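Local coordinates for protein inositol 2-dehydrogenase/D-chiro-inositol 3-dehydrogenase (Lactobacillus casei, PDB 4MIY) that oxidises myo-inositol and D-chiro-inositol to the corresponding inososes, passing the hydride to the nicotinamide cofactor NAD, at residues R128-I133 and F278-N283; R134-K139 and L249-Y254; V24-E29 and E285-I290. All blocks are in the same frame, centred on the assembly; numbering follows the deposited sequence.

Contact 1 of 3, residues R128-I133 and F278-N283; sequences RYDQGI and FIQAYN. With NAD (nicotinamide-adenine-dinucleotide), chain E.
The carboxamide of Gln280 joins two backbone groups across this contact, one through each of its polar atoms. NE2 donates to Tyr129 O at 2.9 Å in a nearly straight bond (164° at the hydrogen), the acceptor lying close to the amide plane. OE1 accepts from Gln131 N at 3.0 Å, that N-H standing 20° off the carbonyl plane. With chi1 at 171° the chain sets off opposite the backbone N, and a turn at chi2 brings the amide round to both. A leucine here would probably leave Tyr129 O and Gln131 N without these mates at the start of a helix.

That helix, 131-141, is N-capped by Asp130: OD2 accepts from Ile133 N at 3.2 Å on its anti side, and weakly from Gly132 N. The other carboxylate oxygen faces helix 279-294, whose first turn meets the cap. A water donates to Asp130 OD1 at 2.7 Å and accepts from Ala281 N at 3.1 Å, and Arg277 forms a salt bridge with the same carboxylate oxygen.

Van der Waals contact fills in beside the polar pairs: Tyr129 CB lies 4.2 Å from Ala281 CB, and CG of Gln131 rests against the Gln280 amide. Tyr282, on the same helical turn, starts out away from residues 128-133, toward the cofactor of the neighbouring Rossmann domain: N7N of the NAD carboxamide lies at the edge of the Tyr282 ring, in its plane, 2.7 Å from OH.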
loop_
_atom_site.group_PDB
_atom_site.type_symbol
_atom_site.label_atom_id
_atom_site.label_comp_id
_atom_site.label_asym_id
_atom_site.label_seq_id
_atom_site.Cartn_x
_atom_site.Cartn_y
_atom_site.Cartn_z
ATOM N N ARG A 128 13.657 12.345 16.823
ATOM C CA ARG A 128 13.981 13.399 15.899
ATOM C C ARG A 128 14.975 12.892 14.869
ATOM O O ARG A 128 15.121 13.477 13.840
ATOM C CB ARG A 128 14.564 14.607 16.632
ATOM C CG ARG A 128 13.639 15.281 17.573
ATOM C CD ARG A 128 14.204 16.617 18.005
ATOM N NE ARG A 128 13.507 17.203 19.143
ATOM C CZ ARG A 128 13.626 18.463 19.506
ATOM N NH1 ARG A 128 14.397 19.275 18.832
ATOM N NH2 ARG A 128 12.958 18.905 20.541
ATOM N N TYR A 129 15.613 11.779 15.171
ATOM C CA TYR A 129 16.649 11.231 14.316
ATOM C C TYR A 129 16.172 10.076 13.437
ATOM O O TYR A 129 16.883 9.587 12.612
ATOM C CB TYR A 129 17.827 10.793 15.162
ATOM C CG TYR A 129 18.575 11.937 15.826
ATOM C CD1 TYR A 129 19.579 12.582 15.184
ATOM C CD2 TYR A 129 18.256 12.341 17.082
ATOM C CE1 TYR A 129 20.231 13.610 15.766
ATOM C CE2 TYR A 129 18.911 13.355 17.684
ATOM C CZ TYR A 129 19.903 13.990 17.034
ATOM O OH TYR A 129 20.593 15.012 17.607
ATOM N N ASP A 130 14.958 9.648 13.665
ATOM C CA ASP A 130 14.399 8.593 12.867
ATOM C C ASP A 130 14.186 9.079 11.453
ATOM O O ASP A 130 13.654 10.117 11.235
ATOM C CB ASP A 130 13.090 8.128 13.460
ATOM C CG ASP A 130 12.430 7.057 12.632
ATOM O OD1 ASP A 130 12.896 5.936 12.699
ATOM O OD2 ASP A 130 11.459 7.380 11.946
ATOM N N GLN A 131 14.649 8.294 10.502
ATOM C CA GLN A 131 14.633 8.711 9.116
ATOM C C GLN A 131 13.257 9.075 8.592
ATOM O O GLN A 131 13.119 10.042 7.908
ATOM C CB GLN A 131 15.324 7.679 8.232
ATOM C CG GLN A 131 16.811 7.700 8.462
ATOM C CD GLN A 131 17.626 6.761 7.611
ATOM O OE1 GLN A 131 17.229 6.373 6.539
ATOM N NE2 GLN A 131 18.809 6.452 8.077
ATOM N N GLY A 132 12.263 8.291 8.941
ATOM C CA GLY A 132 10.921 8.556 8.482
ATOM C C GLY A 132 10.271 9.786 9.070
ATOM O O GLY A 132 9.669 10.542 8.399
ATOM N N ILE A 133 10.439 9.960 10.362
ATOM C CA ILE A 133 9.875 11.100 11.025
ATOM C C ILE A 133 10.561 12.360 10.537
ATOM O O ILE A 133 9.927 13.325 10.275
ATOM C CB ILE A 133 9.985 10.933 12.554
ATOM C CG1 ILE A 133 9.058 9.811 13.005
ATOM C CG2 ILE A 133 9.625 12.195 13.251
ATOM C CD1 ILE A 133 9.259 9.361 14.420
ATOM N N PHE A 278 13.767 1.497 16.690
ATOM C CA PHE A 278 14.527 2.732 16.797
ATOM C C PHE A 278 16.041 2.571 16.822
ATOM O O PHE A 278 16.735 3.488 17.098
ATOM C CB PHE A 278 13.961 3.646 17.914
ATOM C CG PHE A 278 12.619 4.240 17.566
ATOM C CD1 PHE A 278 12.499 5.122 16.527
ATOM C CD2 PHE A 278 11.479 3.897 18.240
ATOM C CE1 PHE A 278 11.306 5.649 16.183
ATOM C CE2 PHE A 278 10.297 4.434 17.895
ATOM C CZ PHE A 278 10.204 5.313 16.872
ATOM N N ILE A 279 16.526 1.402 16.452
ATOM C CA ILE A 279 17.953 1.135 16.348
ATOM C C ILE A 279 18.666 2.224 15.542
ATOM O O ILE A 279 19.663 2.736 15.945
ATOM C CB ILE A 279 18.278 -0.232 15.682
ATOM C CG1 ILE A 279 18.056 -1.403 16.623
ATOM C CG2 ILE A 279 19.734 -0.299 15.303
ATOM C CD1 ILE A 279 18.119 -2.774 15.958
ATOM N N GLN A 280 18.102 2.573 14.394
ATOM C CA GLN A 280 18.705 3.562 13.532
ATOM C C GLN A 280 18.758 4.918 14.197
ATOM O O GLN A 280 19.757 5.567 14.159
ATOM C CB GLN A 280 17.970 3.648 12.182
ATOM C CG GLN A 280 18.397 4.781 11.303
ATOM C CD GLN A 280 17.557 6.022 11.447
ATOM O OE1 GLN A 280 16.369 5.985 11.300
ATOM N NE2 GLN A 280 18.192 7.114 11.753
ATOM N N ALA A 281 17.668 5.325 14.800
ATOM C CA ALA A 281 17.624 6.627 15.428
ATOM C C ALA A 281 18.621 6.749 16.564
ATOM O O ALA A 281 19.282 7.726 16.678
ATOM C CB ALA A 281 16.242 6.946 15.883
ATOM N N TYR A 282 18.748 5.701 17.358
ATOM C CA TYR A 282 19.751 5.717 18.400
ATOM C C TYR A 282 21.155 5.837 17.856
ATOM O O TYR A 282 21.938 6.587 18.351
ATOM C CB TYR A 282 19.668 4.490 19.328
ATOM C CG TYR A 282 18.403 4.342 20.135
ATOM C CD1 TYR A 282 17.975 5.308 20.986
ATOM C CD2 TYR A 282 17.698 3.176 20.100
ATOM C CE1 TYR A 282 16.834 5.147 21.725
ATOM C CE2 TYR A 282 16.571 3.001 20.810
ATOM C CZ TYR A 282 16.128 3.976 21.638
ATOM O OH TYR A 282 14.984 3.751 22.354
ATOM N N ASN A 283 21.456 5.096 16.820
ATOM C CA ASN A 283 22.741 5.181 16.200
ATOM C C ASN A 283 23.003 6.581 15.670
ATOM O O ASN A 283 24.012 7.133 15.945
ATOM C CB ASN A 283 22.860 4.176 15.074
ATOM C CG ASN A 283 23.071 2.769 15.566
ATOM O OD1 ASN A 283 23.388 2.538 16.688
ATOM N ND2 ASN A 283 22.854 1.826 14.691
HETATM P PA NAD E . 18.100 0.126 34.195
HETATM O O1A NAD E . 17.424 0.086 35.477
HETATM O O2A NAD E . 18.400 -1.025 33.481
HETATM O O5B NAD E . 19.572 0.692 34.346
HETATM C C5B NAD E . 19.908 1.804 35.071
HETATM C C4B NAD E . 21.283 1.589 35.717
HETATM O O4B NAD E . 21.544 2.744 36.469
HETATM C C3B NAD E . 21.330 0.506 36.786
HETATM O O3B NAD E . 22.411 -0.304 36.571
HETATM C C2B NAD E . 21.409 1.235 38.098
HETATM O O2B NAD E . 22.108 0.516 39.085
HETATM C C1B NAD E . 22.176 2.446 37.722
HETATM N N9A NAD E . 21.994 3.587 38.590
HETATM C C8A NAD E . 20.916 4.002 39.177
HETATM N N7A NAD E . 21.099 5.144 39.828
HETATM C C5A NAD E . 22.361 5.480 39.645
HETATM C C6A NAD E . 23.258 6.539 40.062
HETATM N N6A NAD E . 22.880 7.554 40.798
HETATM N N1A NAD E . 24.486 6.496 39.600
HETATM C C2A NAD E . 24.937 5.548 38.866
HETATM N N3A NAD E . 24.195 4.532 38.481
HETATM C C4A NAD E . 22.926 4.463 38.832
HETATM O O3 NAD E . 17.287 1.216 33.391
HETATM P PN NAD E . 17.461 1.608 31.811
HETATM O O1N NAD E . 16.396 0.957 31.060
HETATM O O2N NAD E . 18.732 1.195 31.346
HETATM O O5D NAD E . 17.121 3.092 31.736
HETATM C C5D NAD E . 18.112 4.033 32.066
HETATM C C4D NAD E . 17.753 5.393 31.563
HETATM O O4D NAD E . 17.660 5.302 30.152
HETATM C C3D NAD E . 16.433 5.842 32.094
HETATM O O3D NAD E . 16.494 7.221 32.277
HETATM C C2D NAD E . 15.521 5.469 30.929
HETATM O O2D NAD E . 14.436 6.314 30.977
HETATM C C1D NAD E . 16.399 5.765 29.746
HETATM N N1N NAD E . 15.951 5.075 28.536
HETATM C C2N NAD E . 15.670 5.775 27.441
HETATM C C3N NAD E . 15.201 5.196 26.280
HETATM C C7N NAD E . 14.909 6.030 25.054
HETATM O O7N NAD E . 15.416 7.093 24.882
HETATM N N7N NAD E . 14.124 5.504 24.204
HETATM C C4N NAD E . 15.078 3.818 26.253
HETATM C C5N NAD E . 15.392 3.131 27.404
HETATM C C6N NAD E . 15.813 3.788 28.530
HETATM O O HOH W 1 14.816 4.426 13.869
#

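Contact 2 of 3, residues R134-K139 and L249-Y254; sequences RALKEK and LQLPNY
Leu136 lays its CD1 methyl against the backbone where strand 248-250 runs out, 3.6 Å from Gln250 C and 3.7 Å from Leu251 N. The setting is a helix packed on the edge of a mixed beta-sheet: helix 131-141 packs against the strand that is outermost within this chain in the C-terminal alpha/beta domain. No hydrogen bond joins the two segments, and the contact is made by aliphatic carbons against one another and against backbone.

Leu136 is the centre of the contact, and a chi1 of -173° sends its branch out from the helix toward the strand. There it slides past Leu249 in the opposite direction, with Leu136 CG 4.1 Å from Leu249 CB. One turn further along, Lys139 contributes its methylenes rather than its charge. Its CG touches Leu249 CD2 at 3.7 Å, the two chains crossing at about a right angle, while Leu249 CD1 reaches as far as the Lys139 carbonyl carbon. The lysine bends at chi2 (65°), and the amino end leads away from the strand.

The next shell fixes both partners. Leu136 also touches Val242 of the adjacent strand 237-244 and Leu184 of helix 168-185, and the strand side is held by backbone hydrogen bonds of Leu249 with Val242 and of Leu251 with Leu240. Farther out lies the subunit interface. Leu249 and Gln250 pair antiparallel with a strand of the second subunit, so the sheet continues into that chain, whose Leu260 packs on Leu249 and whose Pro258 packs on Lys139. At the far end of the leucine cluster, Leu136 CD1 meets Leu251 CD2 at 4.2 Å.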
loop_
_atom_site.group_PDB
_atom_site.type_symbol
_atom_site.label_atom_id
_atom_site.label_comp_id
_atom_site.label_asym_id
_atom_site.label_seq_id
_atom_site.Cartn_x
_atom_site.Cartn_y
_atom_site.Cartn_z
ATOM N N ARG A 134 11.863 12.288 10.350
ATOM C CA ARG A 134 12.617 13.405 9.840
ATOM C C ARG A 134 12.191 13.775 8.433
ATOM O O ARG A 134 12.045 14.933 8.099
ATOM C CB ARG A 134 14.110 13.079 9.891
ATOM C CG ARG A 134 14.998 14.268 9.977
ATOM C CD ARG A 134 16.493 13.967 10.316
ATOM N NE ARG A 134 16.813 14.163 11.732
ATOM C CZ ARG A 134 16.780 15.331 12.397
ATOM N NH1 ARG A 134 16.440 16.465 11.805
ATOM N NH2 ARG A 134 17.074 15.352 13.668
ATOM N N ALA A 135 11.947 12.769 7.615
ATOM C CA ALA A 135 11.552 13.024 6.242
ATOM C C ALA A 135 10.170 13.641 6.149
ATOM O O ALA A 135 9.928 14.457 5.321
ATOM C CB ALA A 135 11.632 11.770 5.415
ATOM N N LEU A 136 9.289 13.249 7.029
ATOM C CA LEU A 136 7.994 13.868 7.067
ATOM C C LEU A 136 8.082 15.346 7.481
ATOM O O LEU A 136 7.475 16.165 6.885
ATOM C CB LEU A 136 7.038 13.062 7.952
ATOM C CG LEU A 136 5.573 13.485 7.986
ATOM C CD1 LEU A 136 4.727 12.335 8.315
ATOM C CD2 LEU A 136 5.303 14.591 8.968
ATOM N N LYS A 137 8.821 15.629 8.533
ATOM C CA LYS A 137 9.031 17.008 8.968
ATOM C C LYS A 137 9.576 17.871 7.847
ATOM O O LYS A 137 9.118 18.931 7.616
ATOM C CB LYS A 137 9.945 17.087 10.177
ATOM C CG LYS A 137 10.277 18.545 10.493
ATOM C CD LYS A 137 11.142 18.740 11.624
ATOM C CE LYS A 137 11.428 20.241 11.887
ATOM N NZ LYS A 137 10.355 21.183 11.583
ATOM N N GLU A 138 10.576 17.369 7.153
ATOM C CA GLU A 138 11.134 18.091 6.039
ATOM C C GLU A 138 10.162 18.364 4.934
ATOM O O GLU A 138 10.091 19.445 4.462
ATOM C CB GLU A 138 12.388 17.383 5.531
ATOM C CG GLU A 138 13.511 17.442 6.540
ATOM C CD GLU A 138 14.758 16.730 6.067
ATOM O OE1 GLU A 138 14.889 16.562 4.849
ATOM O OE2 GLU A 138 15.584 16.339 6.912
ATOM N N LYS A 139 9.360 17.384 4.559
ATOM C CA LYS A 139 8.322 17.602 3.591
ATOM C C LYS A 139 7.296 18.630 4.049
ATOM O O LYS A 139 6.886 19.436 3.289
ATOM C CB LYS A 139 7.647 16.278 3.234
ATOM C CG LYS A 139 6.822 16.250 1.982
ATOM C CD LYS A 139 7.639 16.460 0.766
ATOM C CE LYS A 139 6.889 16.133 -0.463
ATOM N NZ LYS A 139 7.561 16.691 -1.643
ATOM N N LEU A 249 0.070 14.580 5.160
ATOM C CA LEU A 249 1.281 13.780 5.172
ATOM C C LEU A 249 1.216 12.731 6.237
ATOM O O LEU A 249 0.809 12.998 7.306
ATOM C CB LEU A 249 2.521 14.652 5.430
ATOM C CG LEU A 249 2.957 15.584 4.307
ATOM C CD1 LEU A 249 3.792 16.787 4.789
ATOM C CD2 LEU A 249 3.687 14.821 3.256
ATOM N N GLN A 250 1.634 11.520 5.919
ATOM C CA GLN A 250 1.724 10.500 6.942
ATOM C C GLN A 250 2.942 9.600 6.790
ATOM O O GLN A 250 3.494 9.474 5.739
ATOM C CB GLN A 250 0.432 9.696 7.066
ATOM C CG GLN A 250 0.165 8.716 6.010
ATOM C CD GLN A 250 -1.174 7.964 6.225
ATOM O OE1 GLN A 250 -2.209 8.562 6.325
ATOM N NE2 GLN A 250 -1.102 6.675 6.327
ATOM N N LEU A 251 3.328 8.978 7.875
ATOM C CA LEU A 251 4.418 8.036 7.833
ATOM C C LEU A 251 4.050 6.820 7.019
ATOM O O LEU A 251 2.947 6.386 7.062
ATOM C CB LEU A 251 4.751 7.571 9.210
ATOM C CG LEU A 251 5.482 8.565 10.061
ATOM C CD1 LEU A 251 5.712 7.917 11.413
ATOM C CD2 LEU A 251 6.822 8.902 9.476
ATOM N N PRO A 252 5.002 6.287 6.262
ATOM C CA PRO A 252 4.768 5.150 5.407
ATOM C C PRO A 252 4.687 3.865 6.185
ATOM O O PRO A 252 4.908 3.794 7.371
ATOM C CB PRO A 252 6.017 5.118 4.555
ATOM C CG PRO A 252 6.982 5.687 5.312
ATOM C CD PRO A 252 6.361 6.773 6.094
ATOM N N ASN A 253 4.360 2.826 5.443
ATOM C CA ASN A 253 4.446 1.456 5.925
ATOM C C ASN A 253 5.863 1.191 6.422
ATOM O O ASN A 253 6.809 1.485 5.731
ATOM C CB ASN A 253 4.144 0.470 4.771
ATOM C CG ASN A 253 2.643 0.352 4.440
ATOM O OD1 ASN A 253 1.805 0.827 5.178
ATOM N ND2 ASN A 253 2.318 -0.348 3.352
ATOM N N TYR A 254 5.992 0.692 7.635
ATOM C CA TYR A 254 7.308 0.379 8.186
ATOM C C TYR A 254 7.648 -1.095 8.009
ATOM O O TYR A 254 6.802 -1.921 8.193
ATOM C CB TYR A 254 7.369 0.702 9.673
ATOM C CG TYR A 254 8.752 0.569 10.216
ATOM C CD1 TYR A 254 9.683 1.564 10.037
ATOM C CD2 TYR A 254 9.155 -0.565 10.876
ATOM C CE1 TYR A 254 10.935 1.425 10.495
ATOM C CE2 TYR A 254 10.414 -0.695 11.338
ATOM C CZ TYR A 254 11.302 0.300 11.142
ATOM O OH TYR A 254 12.562 0.196 11.592
#

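Contact 3 of 3, residues V24-E29 and E285-I290; sequences VLTGAE and EVQEFI. With SO4 (sulfate ion), chain I.
Gln287 has its CG anti to the backbone N (chi1 -173°) and bends at chi2 (68°), a combination that swings its amide off the helix and lays it against the backbone of Thr26. Both polar atoms of the amide are then used on one residue. OE1 accepts from Thr26 N at 3.0 Å, the N-H arriving in the carbonyl plane on a lone pair, and NE2 donates to Thr26 O at 2.9 Å in an almost straight bond (176°). The amide thus pairs with the N-H and C=O of one loop residue, where the Rossmann fold passes from its first helix, 12-24, to strand 28-34. It joins the NAD-binding domain to helix 279-294, which lies in the sequence of the C-terminal family yet packs on the nucleotide-binding half.

Two bonds to a single residue hold the amide against rotation, and Asp291 OD1 takes a further hydrogen bond from NE2. Apolar groups close the contact on each flank. Leu25 CD1 meets Val286 CG1 at 3.5 Å, the two side chains crossing at about a right angle, and Ile290 CD1 touches Ala28 CB at 3.9 Å. Leu25 CB also comes within 3.3 Å of Gln287 OE1. Leu21 of helix 12-24 backs both Val286 and Ile290.

Gly27 has a positive phi, and a side chain there would run into the carbonyl oxygen of Thr26 and press on Ile290. A sulfate ion, probably from the crystallisation liquor, is bound also by Gly27 N of the second subunit; in this chain Gly27 N donates to its O1 at 2.8 Å.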
loop_
_atom_site.group_PDB
_atom_site.type_symbol
_atom_site.label_atom_id
_atom_site.label_comp_id
_atom_site.label_asym_id
_atom_site.label_seq_id
_atom_site.Cartn_x
_atom_site.Cartn_y
_atom_site.Cartn_z
ATOM N N VAL A 24 29.474 -0.232 17.281
ATOM C CA VAL A 24 28.655 0.177 16.147
ATOM C C VAL A 24 29.138 1.456 15.457
ATOM O O VAL A 24 29.251 1.500 14.268
ATOM C CB VAL A 24 27.201 0.340 16.587
ATOM C CG1 VAL A 24 26.306 0.753 15.430
ATOM C CG2 VAL A 24 26.675 -0.942 17.226
ATOM N N LEU A 25 29.441 2.466 16.246
ATOM C CA LEU A 25 29.690 3.793 15.747
ATOM C C LEU A 25 31.174 4.124 15.710
ATOM O O LEU A 25 31.955 3.428 16.269
ATOM C CB LEU A 25 28.989 4.781 16.653
ATOM C CG LEU A 25 27.485 4.607 16.875
ATOM C CD1 LEU A 25 26.998 5.593 17.834
ATOM C CD2 LEU A 25 26.731 4.720 15.570
ATOM N N THR A 26 31.516 5.219 15.070
ATOM C CA THR A 26 32.903 5.583 14.894
ATOM C C THR A 26 33.303 6.807 15.702
ATOM O O THR A 26 32.558 7.703 15.859
ATOM C CB THR A 26 33.268 5.758 13.374
ATOM O OG1 THR A 26 34.649 6.109 13.248
ATOM C CG2 THR A 26 32.426 6.796 12.694
ATOM N N GLY A 27 34.511 6.778 16.222
ATOM C CA GLY A 27 35.124 7.958 16.786
ATOM C C GLY A 27 35.110 8.103 18.282
ATOM O O GLY A 27 35.465 9.127 18.769
ATOM N N ALA A 28 34.716 7.065 19.000
ATOM C CA ALA A 28 34.661 7.171 20.443
ATOM C C ALA A 28 35.255 5.962 21.136
ATOM O O ALA A 28 35.430 4.932 20.545
ATOM C CB ALA A 28 33.265 7.351 20.865
ATOM N N GLU A 29 35.564 6.118 22.408
ATOM C CA GLU A 29 35.986 4.994 23.260
ATOM C C GLU A 29 35.495 5.200 24.668
ATOM O O GLU A 29 35.618 6.265 25.196
ATOM C CB GLU A 29 37.502 4.855 23.294
ATOM C CG GLU A 29 37.989 3.798 24.222
ATOM C CD GLU A 29 39.498 3.759 24.318
ATOM O OE1 GLU A 29 40.120 4.766 24.013
ATOM O OE2 GLU A 29 40.043 2.719 24.710
ATOM N N GLU A 285 21.622 9.493 16.469
ATOM C CA GLU A 285 21.659 10.425 17.560
ATOM C C GLU A 285 22.997 10.456 18.281
ATOM O O GLU A 285 23.561 11.481 18.477
ATOM C CB GLU A 285 20.537 10.044 18.495
ATOM C CG GLU A 285 20.667 10.436 19.876
ATOM C CD GLU A 285 19.602 9.827 20.797
ATOM O OE1 GLU A 285 18.719 10.563 21.139
ATOM O OE2 GLU A 285 19.704 8.677 21.188
ATOM N N VAL A 286 23.504 9.304 18.619
ATOM C CA VAL A 286 24.753 9.197 19.309
ATOM C C VAL A 286 25.941 9.520 18.408
ATOM O O VAL A 286 26.877 10.142 18.832
ATOM C CB VAL A 286 24.892 7.821 19.955
ATOM C CG1 VAL A 286 26.219 7.680 20.580
ATOM C CG2 VAL A 286 23.838 7.640 20.963
ATOM N N GLN A 287 25.872 9.154 17.142
ATOM C CA GLN A 287 26.944 9.488 16.254
ATOM C C GLN A 287 27.051 10.978 16.078
ATOM O O GLN A 287 28.128 11.501 15.994
ATOM C CB GLN A 287 26.763 8.839 14.902
ATOM C CG GLN A 287 27.941 9.028 13.971
ATOM C CD GLN A 287 29.169 8.289 14.419
ATOM O OE1 GLN A 287 29.263 7.101 14.310
ATOM N NE2 GLN A 287 30.125 9.026 14.902
ATOM N N GLU A 288 25.930 11.665 16.021
ATOM C CA GLU A 288 25.959 13.106 15.891
ATOM C C GLU A 288 26.580 13.779 17.139
ATOM O O GLU A 288 27.373 14.675 17.020
ATOM C CB GLU A 288 24.570 13.663 15.655
ATOM C CG GLU A 288 24.548 15.138 15.351
ATOM C CD GLU A 288 23.165 15.699 15.330
ATOM O OE1 GLU A 288 22.613 15.922 16.387
ATOM O OE2 GLU A 288 22.642 15.884 14.252
ATOM N N PHE A 289 26.230 13.309 18.315
ATOM C CA PHE A 289 26.789 13.839 19.541
ATOM C C PHE A 289 28.314 13.669 19.534
ATOM O O PHE A 289 29.033 14.591 19.761
ATOM C CB PHE A 289 26.142 13.160 20.750
ATOM C CG PHE A 289 26.724 13.589 22.075
ATOM C CD1 PHE A 289 26.371 14.771 22.650
ATOM C CD2 PHE A 289 27.635 12.819 22.711
ATOM C CE1 PHE A 289 26.936 15.162 23.842
ATOM C CE2 PHE A 289 28.170 13.215 23.894
ATOM C CZ PHE A 289 27.826 14.374 24.437
ATOM N N ILE A 290 28.774 12.476 19.252
ATOM C CA ILE A 290 30.188 12.219 19.177
ATOM C C ILE A 290 30.898 13.110 18.143
ATOM O O ILE A 290 31.923 13.653 18.428
ATOM C CB ILE A 290 30.463 10.741 18.870
ATOM C CG1 ILE A 290 30.036 9.836 20.033
ATOM C CG2 ILE A 290 31.928 10.509 18.521
ATOM C CD1 ILE A 290 30.634 10.194 21.361
HETATM S S SO4 I . 36.846 4.061 14.895
HETATM O O1 SO4 I . 36.696 5.168 15.742
HETATM O O2 SO4 I . 36.070 4.213 13.715
HETATM O O3 SO4 I . 38.172 3.863 14.505
HETATM O O4 SO4 I . 36.543 2.904 15.619
#

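How the contacts relate
Two helices tie the three contacts together. Helix 131-141 starts in contact 1 and runs on into contact 2, their centres about 12 Å apart; helix 279-294 starts in contact 1 and continues into contact 3, about 14 Å away between centres. Contacts 2 and 3 do not touch, with about 25 Å between centres. Along the chain they are nested: contact 3 closes the longest loop, contact 1 lies inside it and contact 2 innermost. The set therefore runs from the Rossmann domain to the edge of the C-terminal sheet, and all three reach the second subunit. Leu251 CD2 packs on Gly132 O, and Tyr129 OH probably hydrogen-bonds Glu288 OE1, linking each neighbouring pair.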